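PDB 6A2A: sesquisabinene B synthase 2 from Santalum album, which probably converts farnesyl diphosphate into the sesquiterpene sesquisabinene B, with magnesium or manganese as cofactor. Local coordinates for residues K59-L64 with A245-N250; I220-R225 with H533-Y538; T80-I85 with V106-Y111. All coordinates share one frame; numbering follows the deposited sequence.

Interaction 1 (K59-L64 with A245-N250); sequences KLADKL and AKLDFN
Leu247 lays one methyl, CD2, over the backbone and side chain of Ala61. CD2 sits 3.4 Å from Ala61 N and 3.6 Å from Ala61 CB. The small alanine lets the leucine come right up to the main chain of helix 55-73. There the CA atoms of Ala61 and Leu247 are 6.3 Å apart, the nearest pair across the two segments. The same methyl also meets two leucines. Leu60 offers the flank of its side chain, with CG 3.8 Å from Leu247 CD2. The two leucine side chains cross at about a right angle. Leu64, one turn further on, approaches more loosely with CD1. CD2 is thus the part of Leu247 that meets all three partners. Its CG is turned anti to the backbone N (chi1 -154°), and the second torsion then sends CD2 toward the other helix. No hydrogen bond joins the segments. The contact is wholly apolar, with 140 Å² buried in all. The segment axes pass 9.8 Å apart at closest and cross at a slant, with a signed crossing angle of -130°. Leu563 of the C-terminal tail touches Leu247, and Glu565 touches Leu60. The next residue, Asp248, bonds to Tyr95 and Gln96, through different carboxylate oxygens. Helix 55-73 belongs to the N-terminal helical domain of the terpene synthase family. Its packing on the long helix 239-270 is consistent with the seam between the N-terminal and C-terminal helical domains of plant terpene synthases.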
loop_
_atom_site.group_PDB
_atom_site.type_symbol
_atom_site.label_atom_id
_atom_site.label_comp_id
_atom_site.label_asym_id
_atom_site.label_seq_id
_atom_site.Cartn_x
_atom_site.Cartn_y
_atom_site.Cartn_z
ATOM N N LYS A 59 1.573 -14.573 26.336
ATOM C CA LYS A 59 0.753 -15.091 27.444
ATOM C C LYS A 59 1.316 -14.554 28.777
ATOM O O LYS A 59 0.564 -14.126 29.620
ATOM C CB LYS A 59 0.687 -16.622 27.314
ATOM C CG LYS A 59 0.100 -17.392 28.489
ATOM C CD LYS A 59 -1.385 -17.698 28.370
ATOM C CE LYS A 59 -2.155 -17.376 29.636
ATOM N NZ LYS A 59 -1.965 -15.961 30.050
ATOM N N LEU A 60 2.633 -14.499 28.929
ATOM C CA LEU A 60 3.245 -13.915 30.115
ATOM C C LEU A 60 2.852 -12.433 30.248
ATOM O O LEU A 60 2.594 -11.940 31.362
ATOM C CB LEU A 60 4.757 -14.094 30.007
ATOM C CG LEU A 60 5.599 -13.523 31.144
ATOM C CD1 LEU A 60 5.293 -14.194 32.484
ATOM C CD2 LEU A 60 7.073 -13.666 30.807
ATOM N N ALA A 61 2.760 -11.721 29.121
ATOM C CA ALA A 61 2.367 -10.297 29.169
ATOM C C ALA A 61 0.945 -10.126 29.721
ATOM O O ALA A 61 0.688 -9.239 30.533
ATOM C CB ALA A 61 2.501 -9.688 27.785
ATOM N N ASP A 62 0.004 -10.950 29.273
ATOM C CA ASP A 62 -1.377 -10.843 29.806
ATOM C C ASP A 62 -1.396 -11.144 31.318
ATOM O O ASP A 62 -2.123 -10.496 32.075
ATOM C CB ASP A 62 -2.330 -11.778 29.075
ATOM C CG ASP A 62 -2.278 -11.595 27.554
ATOM O OD1 ASP A 62 -2.787 -10.572 27.061
ATOM O OD2 ASP A 62 -1.709 -12.470 26.857
ATOM N N LYS A 63 -0.562 -12.098 31.726
ATOM C CA LYS A 63 -0.505 -12.530 33.123
ATOM C C LYS A 63 0.102 -11.402 33.950
ATOM O O LYS A 63 -0.455 -11.014 34.954
ATOM C CB LYS A 63 0.301 -13.818 33.303
ATOM C CG LYS A 63 0.420 -14.307 34.748
ATOM C CD LYS A 63 1.097 -15.661 34.894
ATOM C CE LYS A 63 2.257 -15.653 35.868
ATOM N NZ LYS A 63 3.509 -16.070 35.192
ATOM N N LEU A 64 1.217 -10.864 33.486
ATOM C CA LEU A 64 1.846 -9.769 34.209
ATOM C C LEU A 64 0.970 -8.513 34.198
ATOM O O LEU A 64 1.012 -7.767 35.176
ATOM C CB LEU A 64 3.231 -9.505 33.623
ATOM C CG LEU A 64 4.281 -10.577 33.878
ATOM C CD1 LEU A 64 5.653 -10.041 33.519
ATOM C CD2 LEU A 64 4.272 -11.073 35.321
ATOM N N ALA A 245 6.947 -3.944 31.892
ATOM C CA ALA A 245 7.355 -2.749 31.118
ATOM C C ALA A 245 8.226 -3.131 29.920
ATOM O O ALA A 245 8.001 -2.645 28.785
ATOM C CB ALA A 245 8.073 -1.751 32.001
ATOM N N LYS A 246 9.150 -4.057 30.124
ATOM C CA LYS A 246 10.009 -4.528 29.046
ATOM C C LYS A 246 9.220 -5.363 28.040
ATOM O O LYS A 246 9.436 -5.276 26.819
ATOM C CB LYS A 246 11.178 -5.340 29.609
ATOM C CG LYS A 246 12.121 -4.542 30.501
ATOM C CD LYS A 246 13.308 -5.357 30.967
ATOM C CE LYS A 246 14.282 -4.532 31.765
ATOM N NZ LYS A 246 15.367 -5.384 32.306
ATOM N N LEU A 247 8.302 -6.204 28.524
ATOM C CA LEU A 247 7.562 -7.073 27.652
ATOM C C LEU A 247 6.603 -6.262 26.761
ATOM O O LEU A 247 6.499 -6.505 25.549
ATOM C CB LEU A 247 6.795 -8.056 28.554
ATOM C CG LEU A 247 6.416 -9.425 28.004
ATOM C CD1 LEU A 247 7.598 -10.159 27.412
ATOM C CD2 LEU A 247 5.824 -10.266 29.127
ATOM N N ASP A 248 5.832 -5.397 27.386
ATOM C CA ASP A 248 4.888 -4.531 26.686
ATOM C C ASP A 248 5.652 -3.637 25.715
ATOM O O ASP A 248 5.165 -3.425 24.602
ATOM C CB ASP A 248 4.063 -3.716 27.614
ATOM C CG ASP A 248 2.886 -3.037 26.916
ATOM O OD1 ASP A 248 1.932 -3.747 26.520
ATOM O OD2 ASP A 248 2.990 -1.799 26.697
ATOM N N PHE A 249 6.826 -3.160 26.111
ATOM C CA PHE A 249 7.635 -2.361 25.197
ATOM C C PHE A 249 7.909 -3.141 23.923
ATOM O O PHE A 249 7.645 -2.653 22.817
ATOM C CB PHE A 249 8.957 -1.925 25.809
ATOM C CG PHE A 249 9.598 -0.829 25.003
ATOM C CD1 PHE A 249 10.382 -1.131 23.909
ATOM C CD2 PHE A 249 9.315 0.497 25.269
ATOM C CE1 PHE A 249 10.890 -0.122 23.113
ATOM C CE2 PHE A 249 9.860 1.499 24.490
ATOM C CZ PHE A 249 10.619 1.188 23.410
ATOM N N ASN A 250 8.413 -4.368 24.061
ATOM C CA ASN A 250 8.722 -5.168 22.897
ATOM C C ASN A 250 7.465 -5.478 22.067
ATOM O O ASN A 250 7.564 -5.534 20.816
ATOM C CB ASN A 250 9.465 -6.451 23.274
ATOM C CG ASN A 250 10.892 -6.234 23.709
ATOM O OD1 ASN A 250 11.433 -5.115 23.677
ATOM N ND2 ASN A 250 11.518 -7.313 24.153
#

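Interaction 2 (I220-R225 with H533-Y538); sequences IRYEAR and HFFYQY
The Tyr222 ring has Phe534 over one face and receives the edge of Phe535 in a T-shaped pair. Phe534 comes in obliquely, its plane turned 37° from that of the tyrosine. Its CE2 reaches 3.4 Å from Tyr222 CG, and its CZ lies 3.6 Å from Tyr222 CB. The Phe535 ring stands at 90° to the tyrosine ring, with centroids 5.4 Å apart. Its CZ is 3.7 Å from Tyr222 CZ, which lies at the edge of the phenylalanine, near its plane. The two phenylalanines also meet each other: Phe534 CD2 sits above the rim of one Phe535 face, and Phe535 CE2 lies at the Phe534 edge. Phe535 reaches across with CG anti to its carbonyl carbon (chi1 -78°). The tyrosine hydroxyl bonds to Met287 O, which probably fixes where the far end of the ring sits. Gln537 NE2 gives Phe534 O a nearly straight bond of 3.0 Å just where helix 521-535 ends. This aromatic cluster joins that end to the start of helix 220-232. Helix 281-292 touches Tyr222 and Phe535, and helix 546-558 packs on Tyr222 and Phe534.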
loop_
_atom_site.group_PDB
_atom_site.type_symbol
_atom_site.label_atom_id
_atom_site.label_comp_id
_atom_site.label_asym_id
_atom_site.label_seq_id
_atom_site.Cartn_x
_atom_site.Cartn_y
_atom_site.Cartn_z
ATOM N N ILE A 220 6.110 10.511 25.433
ATOM C CA ILE A 220 5.807 9.268 26.252
ATOM C C ILE A 220 6.716 8.114 25.817
ATOM O O ILE A 220 7.354 7.507 26.661
ATOM C CB ILE A 220 4.342 8.844 26.172
ATOM C CG1 ILE A 220 3.460 9.963 26.712
ATOM C CG2 ILE A 220 4.091 7.580 26.973
ATOM C CD1 ILE A 220 1.985 9.822 26.322
ATOM N N ARG A 221 6.825 7.862 24.527
ATOM C CA ARG A 221 7.369 6.591 24.062
ATOM C C ARG A 221 8.885 6.575 24.215
ATOM O O ARG A 221 9.450 5.550 24.654
ATOM C CB ARG A 221 6.993 6.292 22.609
ATOM C CG ARG A 221 7.464 4.918 22.143
ATOM C CD ARG A 221 6.830 3.809 22.974
ATOM N NE ARG A 221 7.211 2.526 22.398
ATOM C CZ ARG A 221 6.921 1.327 22.918
ATOM N NH1 ARG A 221 6.178 1.229 24.028
ATOM N NH2 ARG A 221 7.419 0.254 22.325
ATOM N N TYR A 222 9.549 7.669 23.860
ATOM C CA TYR A 222 10.998 7.723 23.980
ATOM C C TYR A 222 11.396 7.829 25.455
ATOM O O TYR A 222 12.444 7.291 25.816
ATOM C CB TYR A 222 11.605 8.854 23.157
ATOM C CG TYR A 222 11.434 8.657 21.678
ATOM C CD1 TYR A 222 10.294 9.114 21.019
ATOM C CD2 TYR A 222 12.390 8.013 20.915
ATOM C CE1 TYR A 222 10.093 8.873 19.668
ATOM C CE2 TYR A 222 12.204 7.788 19.561
ATOM C CZ TYR A 222 11.052 8.223 18.931
ATOM O OH TYR A 222 10.832 8.032 17.592
ATOM N N GLU A 223 10.568 8.486 26.282
ATOM C CA GLU A 223 10.833 8.518 27.732
ATOM C C GLU A 223 10.719 7.102 28.310
ATOM O O GLU A 223 11.496 6.762 29.242
ATOM C CB GLU A 223 9.870 9.471 28.457
ATOM C CG GLU A 223 10.177 9.621 29.949
ATOM C CD GLU A 223 11.546 10.173 30.305
ATOM O OE1 GLU A 223 12.340 10.641 29.422
ATOM O OE2 GLU A 223 11.905 10.020 31.549
ATOM N N ALA A 224 9.794 6.325 27.822
ATOM C CA ALA A 224 9.579 4.970 28.357
ATOM C C ALA A 224 10.862 4.141 28.187
ATOM O O ALA A 224 11.278 3.416 29.124
ATOM C CB ALA A 224 8.412 4.300 27.719
ATOM N N ARG A 225 11.466 4.227 27.023
ATOM C CA ARG A 225 12.660 3.415 26.800
ATOM C C ARG A 225 13.829 3.868 27.679
ATOM O O ARG A 225 14.615 3.010 28.141
ATOM C CB ARG A 225 13.130 3.484 25.348
ATOM C CG ARG A 225 14.288 2.541 25.050
ATOM C CD ARG A 225 13.905 1.091 25.216
ATOM N NE ARG A 225 15.121 0.239 25.159
ATOM C CZ ARG A 225 15.919 -0.048 26.191
ATOM N NH1 ARG A 225 15.715 0.516 27.368
ATOM N NH2 ARG A 225 16.898 -0.946 26.053
ATOM N N HIS A 533 10.044 19.366 21.155
ATOM C CA HIS A 533 11.084 19.577 22.167
ATOM C C HIS A 533 12.133 18.475 22.054
ATOM O O HIS A 533 13.350 18.789 22.130
ATOM C CB HIS A 533 10.566 19.503 23.627
ATOM C CG HIS A 533 9.810 20.695 24.112
ATOM N ND1 HIS A 533 10.381 21.914 24.259
ATOM C CD2 HIS A 533 8.515 20.824 24.455
ATOM C CE1 HIS A 533 9.492 22.738 24.748
ATOM N NE2 HIS A 533 8.341 22.114 24.838
ATOM N N PHE A 534 11.667 17.244 21.871
ATOM C CA PHE A 534 12.572 16.108 21.927
ATOM C C PHE A 534 13.475 16.086 20.698
ATOM O O PHE A 534 14.702 15.794 20.820
ATOM C CB PHE A 534 11.789 14.814 22.033
ATOM C CG PHE A 534 12.676 13.619 22.222
ATOM C CD1 PHE A 534 13.464 13.517 23.353
ATOM C CD2 PHE A 534 12.623 12.591 21.316
ATOM C CE1 PHE A 534 14.221 12.373 23.567
ATOM C CE2 PHE A 534 13.389 11.453 21.524
ATOM C CZ PHE A 534 14.172 11.361 22.649
ATOM N N PHE A 535 12.913 16.395 19.535
ATOM C CA PHE A 535 13.646 16.242 18.277
ATOM C C PHE A 535 14.413 17.511 17.873
ATOM O O PHE A 535 15.218 17.469 16.908
ATOM C CB PHE A 535 12.713 15.732 17.155
ATOM C CG PHE A 535 12.437 14.264 17.259
ATOM C CD1 PHE A 535 13.466 13.339 17.071
ATOM C CD2 PHE A 535 11.205 13.807 17.682
ATOM C CE1 PHE A 535 13.236 11.985 17.271
ATOM C CE2 PHE A 535 10.967 12.456 17.862
ATOM C CZ PHE A 535 11.974 11.548 17.627
ATOM N N TYR A 536 14.192 18.642 18.525
ATOM C CA TYR A 536 14.985 19.877 18.245
ATOM C C TYR A 536 15.704 20.384 19.507
ATOM O O TYR A 536 15.752 21.557 19.784
ATOM C CB TYR A 536 14.032 20.898 17.608
ATOM C CG TYR A 536 13.307 20.335 16.410
ATOM C CD1 TYR A 536 13.966 20.017 15.227
ATOM C CD2 TYR A 536 11.945 20.131 16.438
ATOM C CE1 TYR A 536 13.283 19.486 14.136
ATOM C CE2 TYR A 536 11.254 19.595 15.369
ATOM C CZ TYR A 536 11.930 19.230 14.225
ATOM O OH TYR A 536 11.201 18.711 13.185
ATOM N N GLN A 537 16.262 19.488 20.312
ATOM C CA GLN A 537 17.020 19.933 21.429
ATOM C C GLN A 537 18.187 20.807 20.949
ATOM O O GLN A 537 18.857 20.509 19.947
ATOM C CB GLN A 537 17.480 18.745 22.268
ATOM C CG GLN A 537 16.320 18.062 22.956
ATOM C CD GLN A 537 16.752 16.867 23.760
ATOM O OE1 GLN A 537 17.413 17.030 24.794
ATOM N NE2 GLN A 537 16.323 15.689 23.331
ATOM N N TYR A 538 18.440 21.883 21.701
ATOM C CA TYR A 538 19.475 22.871 21.326
ATOM C C TYR A 538 20.824 22.458 21.920
ATOM O O TYR A 538 21.037 22.664 23.106
ATOM C CB TYR A 538 19.061 24.276 21.774
ATOM C CG TYR A 538 20.057 25.365 21.463
ATOM C CD1 TYR A 538 20.426 25.652 20.155
ATOM C CD2 TYR A 538 20.632 26.119 22.477
ATOM C CE1 TYR A 538 21.347 26.650 19.865
ATOM C CE2 TYR A 538 21.547 27.126 22.205
ATOM C CZ TYR A 538 21.909 27.392 20.893
ATOM O OH TYR A 538 22.810 28.386 20.624
#

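Interaction 3 (T80-I85 with V106-Y111); sequences TKLEFI and VMVSKY
Lys81 is the first residue of 80-85 to touch the partner helix, through the aliphatic part of its side chain. Helices 78-90 and 98-110 follow each other and run in opposite directions here, forming a helical hairpin in the N-terminal terpene synthase domain. Lys81 CG lies 4.3 Å from Val108 CG2. CG is anti to the backbone N (chi1 -179°), but the later torsions curl the chain back. NZ then bonds to the carbonyl oxygens of Ile72 and Gln74, at and just beyond the end of helix 55-73. Its positive charge would probably suit that C-terminal helix end.

Leu82 carries the main apolar contact. Its CD2 is 3.9 Å from Val108 CG1 and 4.0 Å from Val108 CG2, so it meets both branches of the valine. CG and CD1 of Leu82 also border Val108 CG1. The leucine has CG anti to its carbonyl carbon (chi1 -73°), which carries the branched end across to the valine. Trp116, in the loop after the second helix, touches both Leu82 and Val108. An alanine in place of Leu82 would remove both methyls and is likely to leave a gap beside Val108 CG1, with Trp116 less firmly held.

Glu83 turns to another neighbour and bonds to His122 through OE2. Phe84 packs on Leu71 and Ile72 of helix 55-73. Ile85 starts toward the second helix but rests on Ala104 and Val105, one turn before Val108. Met131 of helix 121-133 also touches Val108. Near the end of the second helix, Ser109 OG donates to Val106 O at 2.6 Å, in the carbonyl plane and on a lone pair.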
loop_
_atom_site.group_PDB
_atom_site.type_symbol
_atom_site.label_atom_id
_atom_site.label_comp_id
_atom_site.label_asym_id
_atom_site.label_seq_id
_atom_site.Cartn_x
_atom_site.Cartn_y
_atom_site.Cartn_z
ATOM N N THR A 80 3.291 6.524 48.459
ATOM C CA THR A 80 3.825 5.361 47.807
ATOM C C THR A 80 2.957 5.063 46.579
ATOM O O THR A 80 3.462 4.709 45.548
ATOM C CB THR A 80 3.895 4.173 48.789
ATOM O OG1 THR A 80 4.766 4.585 49.859
ATOM C CG2 THR A 80 4.417 2.918 48.145
ATOM N N LYS A 81 1.639 5.225 46.696
ATOM C CA LYS A 81 0.774 4.982 45.561
ATOM C C LYS A 81 1.042 6.047 44.479
ATOM O O LYS A 81 1.068 5.693 43.321
ATOM C CB LYS A 81 -0.698 4.975 46.006
ATOM C CG LYS A 81 -1.731 4.695 44.916
ATOM C CD LYS A 81 -1.510 3.411 44.106
ATOM C CE LYS A 81 -1.623 2.115 44.887
ATOM N NZ LYS A 81 -3.024 1.781 45.203
ATOM N N LEU A 82 1.246 7.295 44.838
ATOM C CA LEU A 82 1.499 8.321 43.766
ATOM C C LEU A 82 2.816 7.967 43.064
ATOM O O LEU A 82 2.954 8.082 41.860
ATOM C CB LEU A 82 1.587 9.716 44.353
ATOM C CG LEU A 82 0.285 10.365 44.834
ATOM C CD1 LEU A 82 0.551 11.751 45.294
ATOM C CD2 LEU A 82 -0.815 10.381 43.783
ATOM N N GLU A 83 3.810 7.545 43.839
ATOM C CA GLU A 83 5.089 7.223 43.273
ATOM C C GLU A 83 4.940 6.038 42.320
ATOM O O GLU A 83 5.559 6.044 41.237
ATOM C CB GLU A 83 6.123 6.982 44.401
ATOM C CG GLU A 83 6.643 8.224 45.032
ATOM C CD GLU A 83 7.465 7.971 46.302
ATOM O OE1 GLU A 83 7.451 6.804 46.776
ATOM O OE2 GLU A 83 8.094 8.908 46.799
ATOM N N PHE A 84 4.092 5.045 42.624
ATOM C CA PHE A 84 3.950 3.908 41.833
ATOM C C PHE A 84 3.254 4.268 40.506
ATOM O O PHE A 84 3.703 3.811 39.440
ATOM C CB PHE A 84 3.118 2.856 42.564
ATOM C CG PHE A 84 3.145 1.494 41.952
ATOM C CD1 PHE A 84 4.232 0.663 42.137
ATOM C CD2 PHE A 84 2.086 1.023 41.190
ATOM C CE1 PHE A 84 4.273 -0.592 41.569
ATOM C CE2 PHE A 84 2.136 -0.237 40.623
ATOM C CZ PHE A 84 3.229 -1.048 40.821
ATOM N N ILE A 85 2.181 5.050 40.580
ATOM C CA ILE A 85 1.460 5.400 39.317
ATOM C C ILE A 85 2.293 6.403 38.491
ATOM O O ILE A 85 2.159 6.411 37.250
ATOM C CB ILE A 85 0.030 5.906 39.602
ATOM C CG1 ILE A 85 0.015 7.144 40.488
ATOM C CG2 ILE A 85 -0.840 4.795 40.176
ATOM C CD1 ILE A 85 -1.271 7.925 40.436
ATOM N N VAL A 106 -7.793 9.511 42.138
ATOM C CA VAL A 106 -9.023 10.019 42.797
ATOM C C VAL A 106 -8.996 9.638 44.294
ATOM O O VAL A 106 -9.137 10.507 45.162
ATOM C CB VAL A 106 -10.283 9.469 42.101
ATOM C CG1 VAL A 106 -11.541 9.769 42.908
ATOM C CG2 VAL A 106 -10.435 10.012 40.682
ATOM N N MET A 107 -8.808 8.368 44.550
ATOM C CA MET A 107 -8.582 7.822 45.950
ATOM C C MET A 107 -7.596 8.703 46.721
ATOM O O MET A 107 -7.919 9.252 47.800
ATOM C CB MET A 107 -8.026 6.399 45.902
ATOM C CG MET A 107 -9.085 5.301 45.876
ATOM S SD MET A 107 -9.432 4.601 47.512
ATOM C CE MET A 107 -11.227 4.569 47.482
ATOM N N VAL A 108 -6.390 8.927 46.178
ATOM C CA VAL A 108 -5.460 9.773 46.869
ATOM C C VAL A 108 -6.070 11.172 47.045
ATOM O O VAL A 108 -5.793 11.844 48.068
ATOM C CB VAL A 108 -4.066 9.812 46.192
ATOM C CG1 VAL A 108 -3.139 10.803 46.836
ATOM C CG2 VAL A 108 -3.417 8.450 46.176
ATOM N N SER A 109 -6.902 11.666 46.103
ATOM C CA SER A 109 -7.373 13.039 46.302
ATOM C C SER A 109 -8.376 13.065 47.477
ATOM O O SER A 109 -8.590 14.117 48.041
ATOM C CB SER A 109 -7.960 13.664 45.041
ATOM O OG SER A 109 -9.220 13.102 44.747
ATOM N N LYS A 110 -8.918 11.914 47.826
ATOM C CA LYS A 110 -9.981 11.747 48.869
ATOM C C LYS A 110 -9.392 11.316 50.227
ATOM O O LYS A 110 -10.117 11.248 51.224
ATOM C CB LYS A 110 -10.979 10.675 48.414
ATOM C CG LYS A 110 -11.919 11.060 47.274
ATOM C CD LYS A 110 -12.063 12.553 47.084
ATOM C CE LYS A 110 -13.490 13.012 46.871
ATOM N NZ LYS A 110 -13.835 13.123 45.433
ATOM N N TYR A 111 -8.114 10.943 50.277
ATOM C CA TYR A 111 -7.447 10.613 51.543
ATOM C C TYR A 111 -7.566 11.812 52.481
ATOM O O TYR A 111 -7.162 12.915 52.154
ATOM C CB TYR A 111 -5.983 10.269 51.274
ATOM C CG TYR A 111 -5.264 9.593 52.405
ATOM C CD1 TYR A 111 -4.618 10.332 53.378
ATOM C CD2 TYR A 111 -5.173 8.213 52.460
ATOM C CE1 TYR A 111 -3.942 9.710 54.415
ATOM C CE2 TYR A 111 -4.493 7.583 53.481
ATOM C CZ TYR A 111 -3.869 8.328 54.462
ATOM O OH TYR A 111 -3.190 7.678 55.466
#

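In the fold
From the N terminus, helix 55-73 opens interaction 1. Interaction 3 then opens and closes between neighbouring helices, with only 20 residues between its segments. It lies wholly within the 180-residue loop that interaction 1 spans. Interaction 2 opens at 220-225, before 245-250 closes interaction 1, so these two cross. It closes only at 533-538, near the C terminus. Interactions 1 and 2 also touch: Phe249 O is 3.0 Å from Arg221 NH2, a probable hydrogen bond. Interaction 3 has no contact with either. Together they join the two helices of a hairpin in the N-terminal domain, helix 55-73 to helix 239-270, and helix 220-232 to helix 521-535.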